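Local coordinates for iron-sulfur cluster assembly scaffold protein NifU (Fervidobacterium islandicum, PDB 6A6F) that probably takes part in iron-sulfur cluster assembly in the SUF system, as a NifU-like scaffold or SufE-like sulfur-transfer protein, and binds a zinc ion, at residues A[21-26]-A[52-57]; A[43-48]-A[129-134]; A[89-94]-A[106-111]. One frame throughout, in Å; residues are numbered along the deposited sequence.

Contact 1. Residues A[21-26]-A[52-57]; sequences GKIENA and IVDVKF
Strand 51-58 is an outermost strand of the three-stranded antiparallel sheet, and the loop that precedes strand 28-34 passes over it, bringing Gly21 and Ile23 onto Lys56 and Asp54. At one end of the contact the loop is tied by its backbone: Gly21 N donates to Phe57 O over 2.7 Å in a nearly straight bond, with an N-H...O angle of 165°, though the N-H comes from above the Phe57 carbonyl plane and not along a lone pair. Glycine suits this point because its phi of 147° is scarcely open to a residue with a CB, and because the bare backbone can lie close to the strand, Gly21 O being 3.4 Å from Lys56 CB. Ile23 supplies the side-chain part. Its CG1 branch sits beside the backbone N (chi1 -71°) and reaches down to the strand, Ile23 CG1 lying 3.8 Å from Lys56 CG and the terminal CD1 4.0 Å from Asp54 CG. The isoleucine lies crosswise on the lysine chain and rests on the methylenes; Lys56 CD also comes within 3.6 Å of Lys22 O. Beyond CD the lysine bends at its last torsion, and its end leads away from the loop. Asp54 places its carboxylate beside its own carbonyl carbon, where OD1 receives a weak bond from Val55 N at 2.7 Å. Asp54 and Val53 both face Leu46, forming a classic beta bulge. Ile23 also reaches Tyr44 and Leu46 of strand 39-48, so the loop covers a sheet face, while Val55 and Phe57 turn to helix 63-76. One backbone hydrogen bond is thus combined with van der Waals packing of Ile23 on the apolar lysine stem and, through its methyl, on the Asp54 carboxylate.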
loop_
_atom_site.group_PDB
_atom_site.type_symbol
_atom_site.label_atom_id
_atom_site.label_comp_id
_atom_site.label_asym_id
_atom_site.label_seq_id
_atom_site.Cartn_x
_atom_site.Cartn_y
_atom_site.Cartn_z
ATOM N N GLY A 21 -4.826 9.806 7.845
ATOM C CA GLY A 21 -5.224 10.056 9.225
ATOM C C GLY A 21 -6.717 10.355 9.327
ATOM O O GLY A 21 -7.459 10.340 8.346
ATOM N N LYS A 22 -7.132 10.693 10.520
ATOM C CA LYS A 22 -8.508 11.065 10.802
ATOM C C LYS A 22 -8.594 12.532 11.123
ATOM O O LYS A 22 -7.595 13.163 11.535
ATOM C CB LYS A 22 -9.029 10.291 12.025
ATOM C CG LYS A 22 -8.940 8.796 11.882
ATOM C CD LYS A 22 -9.515 8.126 13.122
ATOM C CE LYS A 22 -9.949 6.702 12.816
ATOM N NZ LYS A 22 -9.878 5.876 14.051
ATOM N N ILE A 23 -9.801 13.074 10.991
ATOM C CA ILE A 23 -10.067 14.403 11.471
ATOM C C ILE A 23 -11.092 14.228 12.574
ATOM O O ILE A 23 -12.131 13.619 12.351
ATOM C CB ILE A 23 -10.613 15.300 10.366
ATOM C CG1 ILE A 23 -9.528 15.619 9.359
ATOM C CG2 ILE A 23 -11.124 16.614 10.952
ATOM C CD1 ILE A 23 -10.051 16.308 8.133
ATOM N N GLU A 24 -10.770 14.732 13.762
ATOM C CA GLU A 24 -11.669 14.631 14.888
ATOM C C GLU A 24 -12.842 15.610 14.685
ATOM O O GLU A 24 -12.635 16.730 14.222
ATOM C CB GLU A 24 -10.916 14.902 16.206
ATOM C CG GLU A 24 -11.788 14.606 17.426
ATOM C CD GLU A 24 -11.068 14.696 18.776
ATOM O OE1 GLU A 24 -10.045 15.422 18.901
ATOM O OE2 GLU A 24 -11.566 14.044 19.729
ATOM N N ASN A 25 -14.047 15.158 15.015
ATOM C CA ASN A 25 -15.271 15.889 14.772
ATOM C C ASN A 25 -15.423 16.368 13.334
ATOM O O ASN A 25 -15.794 17.508 13.066
ATOM C CB ASN A 25 -15.375 17.063 15.745
ATOM C CG ASN A 25 -15.302 16.613 17.191
ATOM O OD1 ASN A 25 -15.995 15.700 17.575
ATOM N ND2 ASN A 25 -14.478 17.279 17.997
ATOM N N ALA A 26 -15.084 15.498 12.395
ATOM C CA ALA A 26 -15.212 15.801 10.988
ATOM C C ALA A 26 -16.653 16.170 10.690
ATOM O O ALA A 26 -17.555 15.662 11.298
ATOM C CB ALA A 26 -14.819 14.579 10.169
ATOM N N ILE A 52 -14.088 23.463 0.846
ATOM C CA ILE A 52 -13.473 22.262 1.461
ATOM C C ILE A 52 -12.205 22.787 2.125
ATOM O O ILE A 52 -11.293 23.213 1.460
ATOM C CB ILE A 52 -13.097 21.183 0.408
ATOM C CG1 ILE A 52 -14.340 20.646 -0.310
ATOM C CG2 ILE A 52 -12.339 20.011 1.060
ATOM C CD1 ILE A 52 -14.040 19.925 -1.592
ATOM N N VAL A 53 -12.179 22.755 3.444
ATOM C CA VAL A 53 -11.074 23.299 4.215
ATOM C C VAL A 53 -9.987 22.252 4.515
ATOM O O VAL A 53 -8.820 22.564 4.510
ATOM C CB VAL A 53 -11.597 23.837 5.565
ATOM C CG1 VAL A 53 -10.453 24.345 6.409
ATOM C CG2 VAL A 53 -12.591 24.949 5.328
ATOM N N ASP A 54 -10.399 21.039 4.838
ATOM C CA ASP A 54 -9.453 19.944 5.080
ATOM C C ASP A 54 -10.020 18.612 4.674
ATOM O O ASP A 54 -11.225 18.391 4.771
ATOM C CB ASP A 54 -9.027 19.909 6.550
ATOM C CG ASP A 54 -7.685 19.182 6.766
ATOM O OD1 ASP A 54 -7.098 18.547 5.822
ATOM O OD2 ASP A 54 -7.207 19.251 7.908
ATOM N N VAL A 55 -9.144 17.728 4.206
ATOM C CA VAL A 55 -9.499 16.383 3.880
ATOM C C VAL A 55 -8.315 15.455 4.328
ATOM O O VAL A 55 -7.173 15.730 4.061
ATOM C CB VAL A 55 -9.777 16.200 2.377
ATOM C CG1 VAL A 55 -10.418 14.866 2.133
ATOM C CG2 VAL A 55 -10.718 17.270 1.828
ATOM N N LYS A 56 -8.652 14.379 4.996
ATOM C CA LYS A 56 -7.735 13.310 5.311
ATOM C C LYS A 56 -8.385 11.944 4.924
ATOM O O LYS A 56 -9.597 11.836 4.721
ATOM C CB LYS A 56 -7.395 13.338 6.783
ATOM C CG LYS A 56 -6.552 14.504 7.193
ATOM C CD LYS A 56 -5.930 14.242 8.581
ATOM C CE LYS A 56 -5.164 15.475 9.001
ATOM N NZ LYS A 56 -4.203 15.845 7.940
ATOM N N PHE A 57 -7.567 10.906 4.808
ATOM C CA PHE A 57 -8.086 9.581 4.595
ATOM C C PHE A 57 -7.445 8.538 5.505
ATOM O O PHE A 57 -6.234 8.608 5.840
ATOM C CB PHE A 57 -7.926 9.183 3.144
ATOM C CG PHE A 57 -6.567 8.729 2.777
ATOM C CD1 PHE A 57 -5.556 9.645 2.548
ATOM C CD2 PHE A 57 -6.277 7.389 2.680
ATOM C CE1 PHE A 57 -4.274 9.200 2.258
ATOM C CE2 PHE A 57 -4.998 6.953 2.371
ATOM C CZ PHE A 57 -4.010 7.854 2.147
#

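Contact 2. Residues A[43-48]-A[129-134]; sequences LYFLFD and KTLEIA
The phenyl ring of Phe45 meets helix 118-135 at its outer carbons. Leu131 CD1 lies at the ring's edge, near its plane, 3.5 Å from Phe45 CE2 and equally close to Phe45 CZ. Ala134 CB comes obliquely to within 3.6 Å of Phe45 CE1, while Val55 of the neighbouring strand also touches Phe45. Leu131 and Ala134 stand three residues apart, so successive turns of the helix present both to one ring. Alanine suits the second position because its short side chain lets the ring come close to the helix backbone. Leu131 has CG anti to the backbone N (chi1 176°), which carries its end toward the sheet, where it crosses Phe45 at about a right angle. Two residues earlier, on the same face of the strand, Leu43 reaches the helix with CD1, which lies 3.8 Å from Thr130 CG2 and 3.8 Å from Leu131 N. Threonine serves two purposes here: its methyl meets the leucine, and its OG1 is satisfied by a hydrogen bond to Leu126 O. Away from the strand, Lys129 NZ bridges to the syn lone pair of Glu132 OE1 at 2.7 Å, a salt bridge within the helix. The side-chain contacts between strand and helix are apolar, and no polar side-chain group pairs across them; Met72 of helix 63-76 adjoins both Leu43 and Leu131. The axes of strand segment 43-48 and helix segment 129-134 pass 10.1 Å apart at -45°, an alpha/beta layer packing in which helices cover one face of an antiparallel sheet, as in the NifU-like N-terminal domain; the same helix carries the zinc ligand Cys123.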
loop_
_atom_site.group_PDB
_atom_site.type_symbol
_atom_site.label_atom_id
_atom_site.label_comp_id
_atom_site.label_asym_id
_atom_site.label_seq_id
_atom_site.Cartn_x
_atom_site.Cartn_y
_atom_site.Cartn_z
ATOM N N LEU A 43 -12.811 8.744 3.876
ATOM C CA LEU A 43 -12.502 10.136 3.740
ATOM C C LEU A 43 -13.097 10.955 4.897
ATOM O O LEU A 43 -14.266 10.811 5.229
ATOM C CB LEU A 43 -13.037 10.643 2.419
ATOM C CG LEU A 43 -12.551 9.991 1.149
ATOM C CD1 LEU A 43 -13.297 10.605 -0.036
ATOM C CD2 LEU A 43 -11.068 10.255 1.038
ATOM N N TYR A 44 -12.306 11.871 5.435
ATOM C CA TYR A 44 -12.728 12.798 6.539
ATOM C C TYR A 44 -12.729 14.238 5.972
ATOM O O TYR A 44 -11.754 14.637 5.373
ATOM C CB TYR A 44 -11.732 12.746 7.729
ATOM C CG TYR A 44 -11.739 11.418 8.411
ATOM C CD1 TYR A 44 -11.012 10.383 7.913
ATOM C CD2 TYR A 44 -12.549 11.177 9.531
ATOM C CE1 TYR A 44 -11.023 9.137 8.518
ATOM C CE2 TYR A 44 -12.590 9.927 10.120
ATOM C CZ TYR A 44 -11.816 8.920 9.588
ATOM O OH TYR A 44 -11.829 7.682 10.122
ATOM N N PHE A 45 -13.816 15.001 6.139
ATOM C CA PHE A 45 -13.894 16.359 5.604
ATOM C C PHE A 45 -14.131 17.404 6.692
ATOM O O PHE A 45 -14.895 17.143 7.631
ATOM C CB PHE A 45 -15.061 16.496 4.606
ATOM C CG PHE A 45 -14.943 15.620 3.388
ATOM C CD1 PHE A 45 -15.365 14.318 3.426
ATOM C CD2 PHE A 45 -14.452 16.134 2.209
ATOM C CE1 PHE A 45 -15.287 13.521 2.296
ATOM C CE2 PHE A 45 -14.349 15.353 1.081
ATOM C CZ PHE A 45 -14.781 14.046 1.129
ATOM N N LEU A 46 -13.500 18.575 6.527
ATOM C CA LEU A 46 -13.944 19.817 7.152
ATOM C C LEU A 46 -14.288 20.774 6.030
ATOM O O LEU A 46 -13.492 20.906 5.076
ATOM C CB LEU A 46 -12.869 20.516 8.002
ATOM C CG LEU A 46 -12.439 19.779 9.274
ATOM C CD1 LEU A 46 -11.211 20.439 9.894
ATOM C CD2 LEU A 46 -13.539 19.743 10.320
ATOM N N PHE A 47 -15.387 21.511 6.233
ATOM C CA PHE A 47 -15.927 22.501 5.312
ATOM C C PHE A 47 -16.111 23.835 6.030
ATOM O O PHE A 47 -16.295 23.885 7.254
ATOM C CB PHE A 47 -17.338 22.097 4.848
ATOM C CG PHE A 47 -17.452 20.695 4.258
ATOM C CD1 PHE A 47 -16.748 20.342 3.166
ATOM C CD2 PHE A 47 -18.339 19.793 4.777
ATOM C CE1 PHE A 47 -16.870 19.061 2.590
ATOM C CE2 PHE A 47 -18.476 18.518 4.242
ATOM C CZ PHE A 47 -17.744 18.149 3.130
ATOM N N ASP A 48 -16.146 24.899 5.234
ATOM C CA ASP A 48 -16.564 26.208 5.688
ATOM C C ASP A 48 -17.587 26.646 4.649
ATOM O O ASP A 48 -17.248 27.208 3.595
ATOM C CB ASP A 48 -15.390 27.177 5.745
ATOM C CG ASP A 48 -15.800 28.563 6.261
ATOM O OD1 ASP A 48 -16.956 28.738 6.678
ATOM O OD2 ASP A 48 -14.960 29.469 6.261
ATOM N N LYS A 129 -15.292 8.414 -6.498
ATOM C CA LYS A 129 -16.644 7.919 -6.303
ATOM C C LYS A 129 -17.064 8.083 -4.844
ATOM O O LYS A 129 -18.194 8.443 -4.577
ATOM C CB LYS A 129 -16.750 6.436 -6.700
ATOM C CG LYS A 129 -16.476 6.101 -8.176
ATOM C CD LYS A 129 -17.192 7.003 -9.175
ATOM C CE LYS A 129 -18.691 6.711 -9.216
ATOM N NZ LYS A 129 -19.470 7.677 -10.078
ATOM N N THR A 130 -16.131 7.852 -3.921
ATOM C CA THR A 130 -16.384 8.074 -2.511
ATOM C C THR A 130 -16.600 9.530 -2.205
ATOM O O THR A 130 -17.525 9.874 -1.474
ATOM C CB THR A 130 -15.264 7.497 -1.627
ATOM O OG1 THR A 130 -15.139 6.113 -1.936
ATOM C CG2 THR A 130 -15.612 7.654 -0.155
ATOM N N LEU A 131 -15.812 10.400 -2.821
ATOM C CA LEU A 131 -16.034 11.824 -2.715
ATOM C C LEU A 131 -17.412 12.288 -3.234
ATOM O O LEU A 131 -18.108 13.077 -2.579
ATOM C CB LEU A 131 -14.977 12.541 -3.498
ATOM C CG LEU A 131 -15.085 14.061 -3.600
ATOM C CD1 LEU A 131 -14.779 14.739 -2.301
ATOM C CD2 LEU A 131 -14.112 14.580 -4.627
ATOM N N GLU A 132 -17.789 11.835 -4.430
ATOM C CA GLU A 132 -19.145 12.107 -4.987
ATOM C C GLU A 132 -20.275 11.792 -4.003
ATOM O O GLU A 132 -21.151 12.625 -3.716
ATOM C CB GLU A 132 -19.326 11.317 -6.290
ATOM C CG GLU A 132 -20.608 11.663 -7.060
ATOM C CD GLU A 132 -20.723 10.895 -8.385
ATOM O OE1 GLU A 132 -20.169 9.785 -8.495
ATOM O OE2 GLU A 132 -21.348 11.415 -9.323
ATOM N N ILE A 133 -20.248 10.601 -3.447
ATOM C CA ILE A 133 -21.251 10.219 -2.461
ATOM C C ILE A 133 -21.179 11.133 -1.257
ATOM O O ILE A 133 -22.213 11.647 -0.832
ATOM C CB ILE A 133 -21.144 8.753 -2.053
ATOM C CG1 ILE A 133 -21.445 7.856 -3.261
ATOM C CG2 ILE A 133 -22.148 8.406 -0.954
ATOM C CD1 ILE A 133 -20.845 6.461 -3.153
ATOM N N ALA A 134 -19.962 11.412 -0.758
ATOM C CA ALA A 134 -19.809 12.255 0.410
ATOM C C ALA A 134 -20.384 13.645 0.187
ATOM O O ALA A 134 -21.053 14.182 1.037
ATOM C CB ALA A 134 -18.327 12.365 0.812
#

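Contact 3. Residues A[89-94]-A[106-111]; sequences KNAENM and GPIINF
Met94 lays the end of its side chain against the 3-10 turns of residues 107-111, its sulfur overlapping Ile109 and its methyl the backbone at Ile108. A chi1 of -169° sends Met94 CG away from its own N, and the chain runs out extended from helix 81-95 before bending at chi3 (54°). That last turn places Met94 CE 3.6 Å from Ile108 O, while Met94 SD stays 3.7 Å from Ile109 CD1. The two side chains meet nearly perpendicular; the CB of Ile109 points away from the helix, and it is the CG1-CD1 branch that returns to meet the sulfur. Methionine suits this place as an unbranched chain long enough to carry its sulfur to Ile109 and its methyl to Ile108 O. Met94 CE also lies 4.3 Å from Phe111 CB. One turn earlier on the helix, Ala91 CB lies alongside, 4.4 Å from Ile108 CG2, and the small side chain lets the branched one come near the helix. Together these residues join helix 81-95 to the connection leading to helix 118-135, and the core of the NifU-like domain closes around them: Phe124 touches Ala91, Met94 and Ile108, and Val71 of helix 63-76 packs on Ile108 and Phe111. Gly106, with positive phi, takes the chain out of helix 102-105 into the 3-10 segment, where Ile109 N bonds to Gly106 O. Ile108 O, close to the methionine methyl, is satisfied by Phe111 N at 3.1 Å, and it also lies in the plane of the Phe111 ring, at its edge. Nearby on the same helix, Asn90 OD1 accepts a hydrogen bond from Asp101 N, holding the intervening loop against the helix.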
loop_
_atom_site.group_PDB
_atom_site.type_symbol
_atom_site.label_atom_id
_atom_site.label_comp_id
_atom_site.label_asym_id
_atom_site.label_seq_id
_atom_site.Cartn_x
_atom_site.Cartn_y
_atom_site.Cartn_z
ATOM N N LYS A 89 -16.177 14.730 -12.083
ATOM C CA LYS A 89 -16.836 14.376 -13.356
ATOM C C LYS A 89 -15.827 14.279 -14.512
ATOM O O LYS A 89 -15.820 13.316 -15.304
ATOM C CB LYS A 89 -17.964 15.392 -13.652
ATOM C CG LYS A 89 -18.801 15.068 -14.896
ATOM C CD LYS A 89 -19.411 16.321 -15.556
ATOM C CE LYS A 89 -18.383 17.036 -16.437
ATOM N NZ LYS A 89 -18.705 18.462 -16.743
ATOM N N ASN A 90 -14.941 15.253 -14.597
ATOM C CA ASN A 90 -13.839 15.175 -15.535
ATOM C C ASN A 90 -12.932 13.953 -15.404
ATOM O O ASN A 90 -12.515 13.389 -16.427
ATOM C CB ASN A 90 -13.017 16.416 -15.466
ATOM C CG ASN A 90 -13.626 17.524 -16.277
ATOM O OD1 ASN A 90 -13.429 17.577 -17.488
ATOM N ND2 ASN A 90 -14.352 18.418 -15.622
ATOM N N ALA A 91 -12.663 13.518 -14.162
ATOM C CA ALA A 91 -11.727 12.415 -13.925
ATOM C C ALA A 91 -12.341 11.126 -14.371
ATOM O O ALA A 91 -11.656 10.293 -14.990
ATOM C CB ALA A 91 -11.363 12.323 -12.455
ATOM N N GLU A 92 -13.627 10.962 -14.058
ATOM C CA GLU A 92 -14.379 9.827 -14.527
ATOM C C GLU A 92 -14.491 9.849 -16.069
ATOM O O GLU A 92 -14.193 8.837 -16.718
ATOM C CB GLU A 92 -15.775 9.758 -13.866
ATOM C CG GLU A 92 -16.536 8.510 -14.295
ATOM C CD GLU A 92 -17.730 8.149 -13.426
ATOM O OE1 GLU A 92 -18.523 9.052 -13.125
ATOM O OE2 GLU A 92 -17.872 6.943 -13.067
ATOM N N ASN A 93 -14.842 10.990 -16.655
ATOM C CA ASN A 93 -14.819 11.096 -18.131
ATOM C C ASN A 93 -13.507 10.641 -18.750
ATOM O O ASN A 93 -13.502 9.955 -19.774
ATOM C CB ASN A 93 -15.144 12.519 -18.619
ATOM C CG ASN A 93 -16.620 12.862 -18.470
ATOM O OD1 ASN A 93 -17.429 12.017 -18.085
ATOM N ND2 ASN A 93 -16.970 14.109 -18.741
ATOM N N MET A 94 -12.395 11.036 -18.152
ATOM C CA MET A 94 -11.074 10.602 -18.620
ATOM C C MET A 94 -11.010 9.080 -18.679
ATOM O O MET A 94 -10.580 8.492 -19.695
ATOM C CB MET A 94 -9.964 11.148 -17.690
ATOM C CG MET A 94 -8.540 10.990 -18.214
ATOM S SD MET A 94 -7.228 11.676 -17.191
ATOM C CE MET A 94 -7.594 10.876 -15.619
ATOM N N GLY A 106 -5.592 19.258 -14.056
ATOM C CA GLY A 106 -4.205 19.475 -13.728
ATOM C C GLY A 106 -3.401 18.172 -13.667
ATOM O O GLY A 106 -3.403 17.372 -14.634
ATOM N N PRO A 107 -2.705 17.928 -12.527
ATOM C CA PRO A 107 -1.845 16.730 -12.439
ATOM C C PRO A 107 -2.662 15.408 -12.389
ATOM O O PRO A 107 -2.084 14.349 -12.494
ATOM C CB PRO A 107 -1.072 16.967 -11.131
ATOM C CG PRO A 107 -2.030 17.717 -10.289
ATOM C CD PRO A 107 -2.696 18.684 -11.269
ATOM N N ILE A 108 -3.981 15.471 -12.245
ATOM C CA ILE A 108 -4.802 14.290 -12.280
ATOM C C ILE A 108 -4.645 13.633 -13.667
ATOM O O ILE A 108 -4.822 12.407 -13.815
ATOM C CB ILE A 108 -6.262 14.580 -11.922
ATOM C CG1 ILE A 108 -6.361 15.179 -10.531
ATOM C CG2 ILE A 108 -7.119 13.312 -12.005
ATOM C CD1 ILE A 108 -7.705 15.836 -10.255
ATOM N N ILE A 109 -4.238 14.427 -14.666
ATOM C CA ILE A 109 -3.924 13.895 -15.996
ATOM C C ILE A 109 -2.805 12.835 -15.973
ATOM O O ILE A 109 -2.702 12.016 -16.889
ATOM C CB ILE A 109 -3.567 15.015 -17.008
ATOM C CG1 ILE A 109 -3.697 14.514 -18.440
ATOM C CG2 ILE A 109 -2.184 15.562 -16.832
ATOM C CD1 ILE A 109 -5.131 14.287 -18.845
ATOM N N ASN A 110 -2.003 12.814 -14.912
ATOM C CA ASN A 110 -0.961 11.802 -14.806
ATOM C C ASN A 110 -1.515 10.359 -14.713
ATOM O O ASN A 110 -0.812 9.438 -15.022
ATOM C CB ASN A 110 0.013 12.190 -13.695
ATOM C CG ASN A 110 0.835 13.411 -14.076
ATOM O OD1 ASN A 110 1.432 13.404 -15.124
ATOM N ND2 ASN A 110 0.814 14.469 -13.282
ATOM N N PHE A 111 -2.804 10.188 -14.419
ATOM C CA PHE A 111 -3.423 8.903 -14.393
ATOM C C PHE A 111 -4.065 8.440 -15.719
ATOM O O PHE A 111 -4.661 7.373 -15.744
ATOM C CB PHE A 111 -4.509 8.922 -13.315
ATOM C CG PHE A 111 -3.966 9.126 -11.929
ATOM C CD1 PHE A 111 -3.488 8.044 -11.212
ATOM C CD2 PHE A 111 -3.924 10.381 -11.360
ATOM C CE1 PHE A 111 -2.976 8.192 -9.951
ATOM C CE2 PHE A 111 -3.419 10.559 -10.067
ATOM C CZ PHE A 111 -2.931 9.456 -9.368
#

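From the N terminus, the chain leaves segment 21-26, runs through strand 28-34 and into strand 39-48, where contact 2 opens before contact 1 has closed on strand 51-58; the two therefore cross. They adjoin in the sheet, where Tyr44 N and Lys56 O are probably hydrogen-bonded, and they use different faces: the loop of contact 1 covers one, helix 118-135 the other. Contact 3 opens and closes later, between residues 89 and 111, entirely within the long span that contact 2 completes. It binds helix 81-95 to the 3-10 turns, and a weak, long ion pair between Glu92 and Lys129 relates it to contact 2.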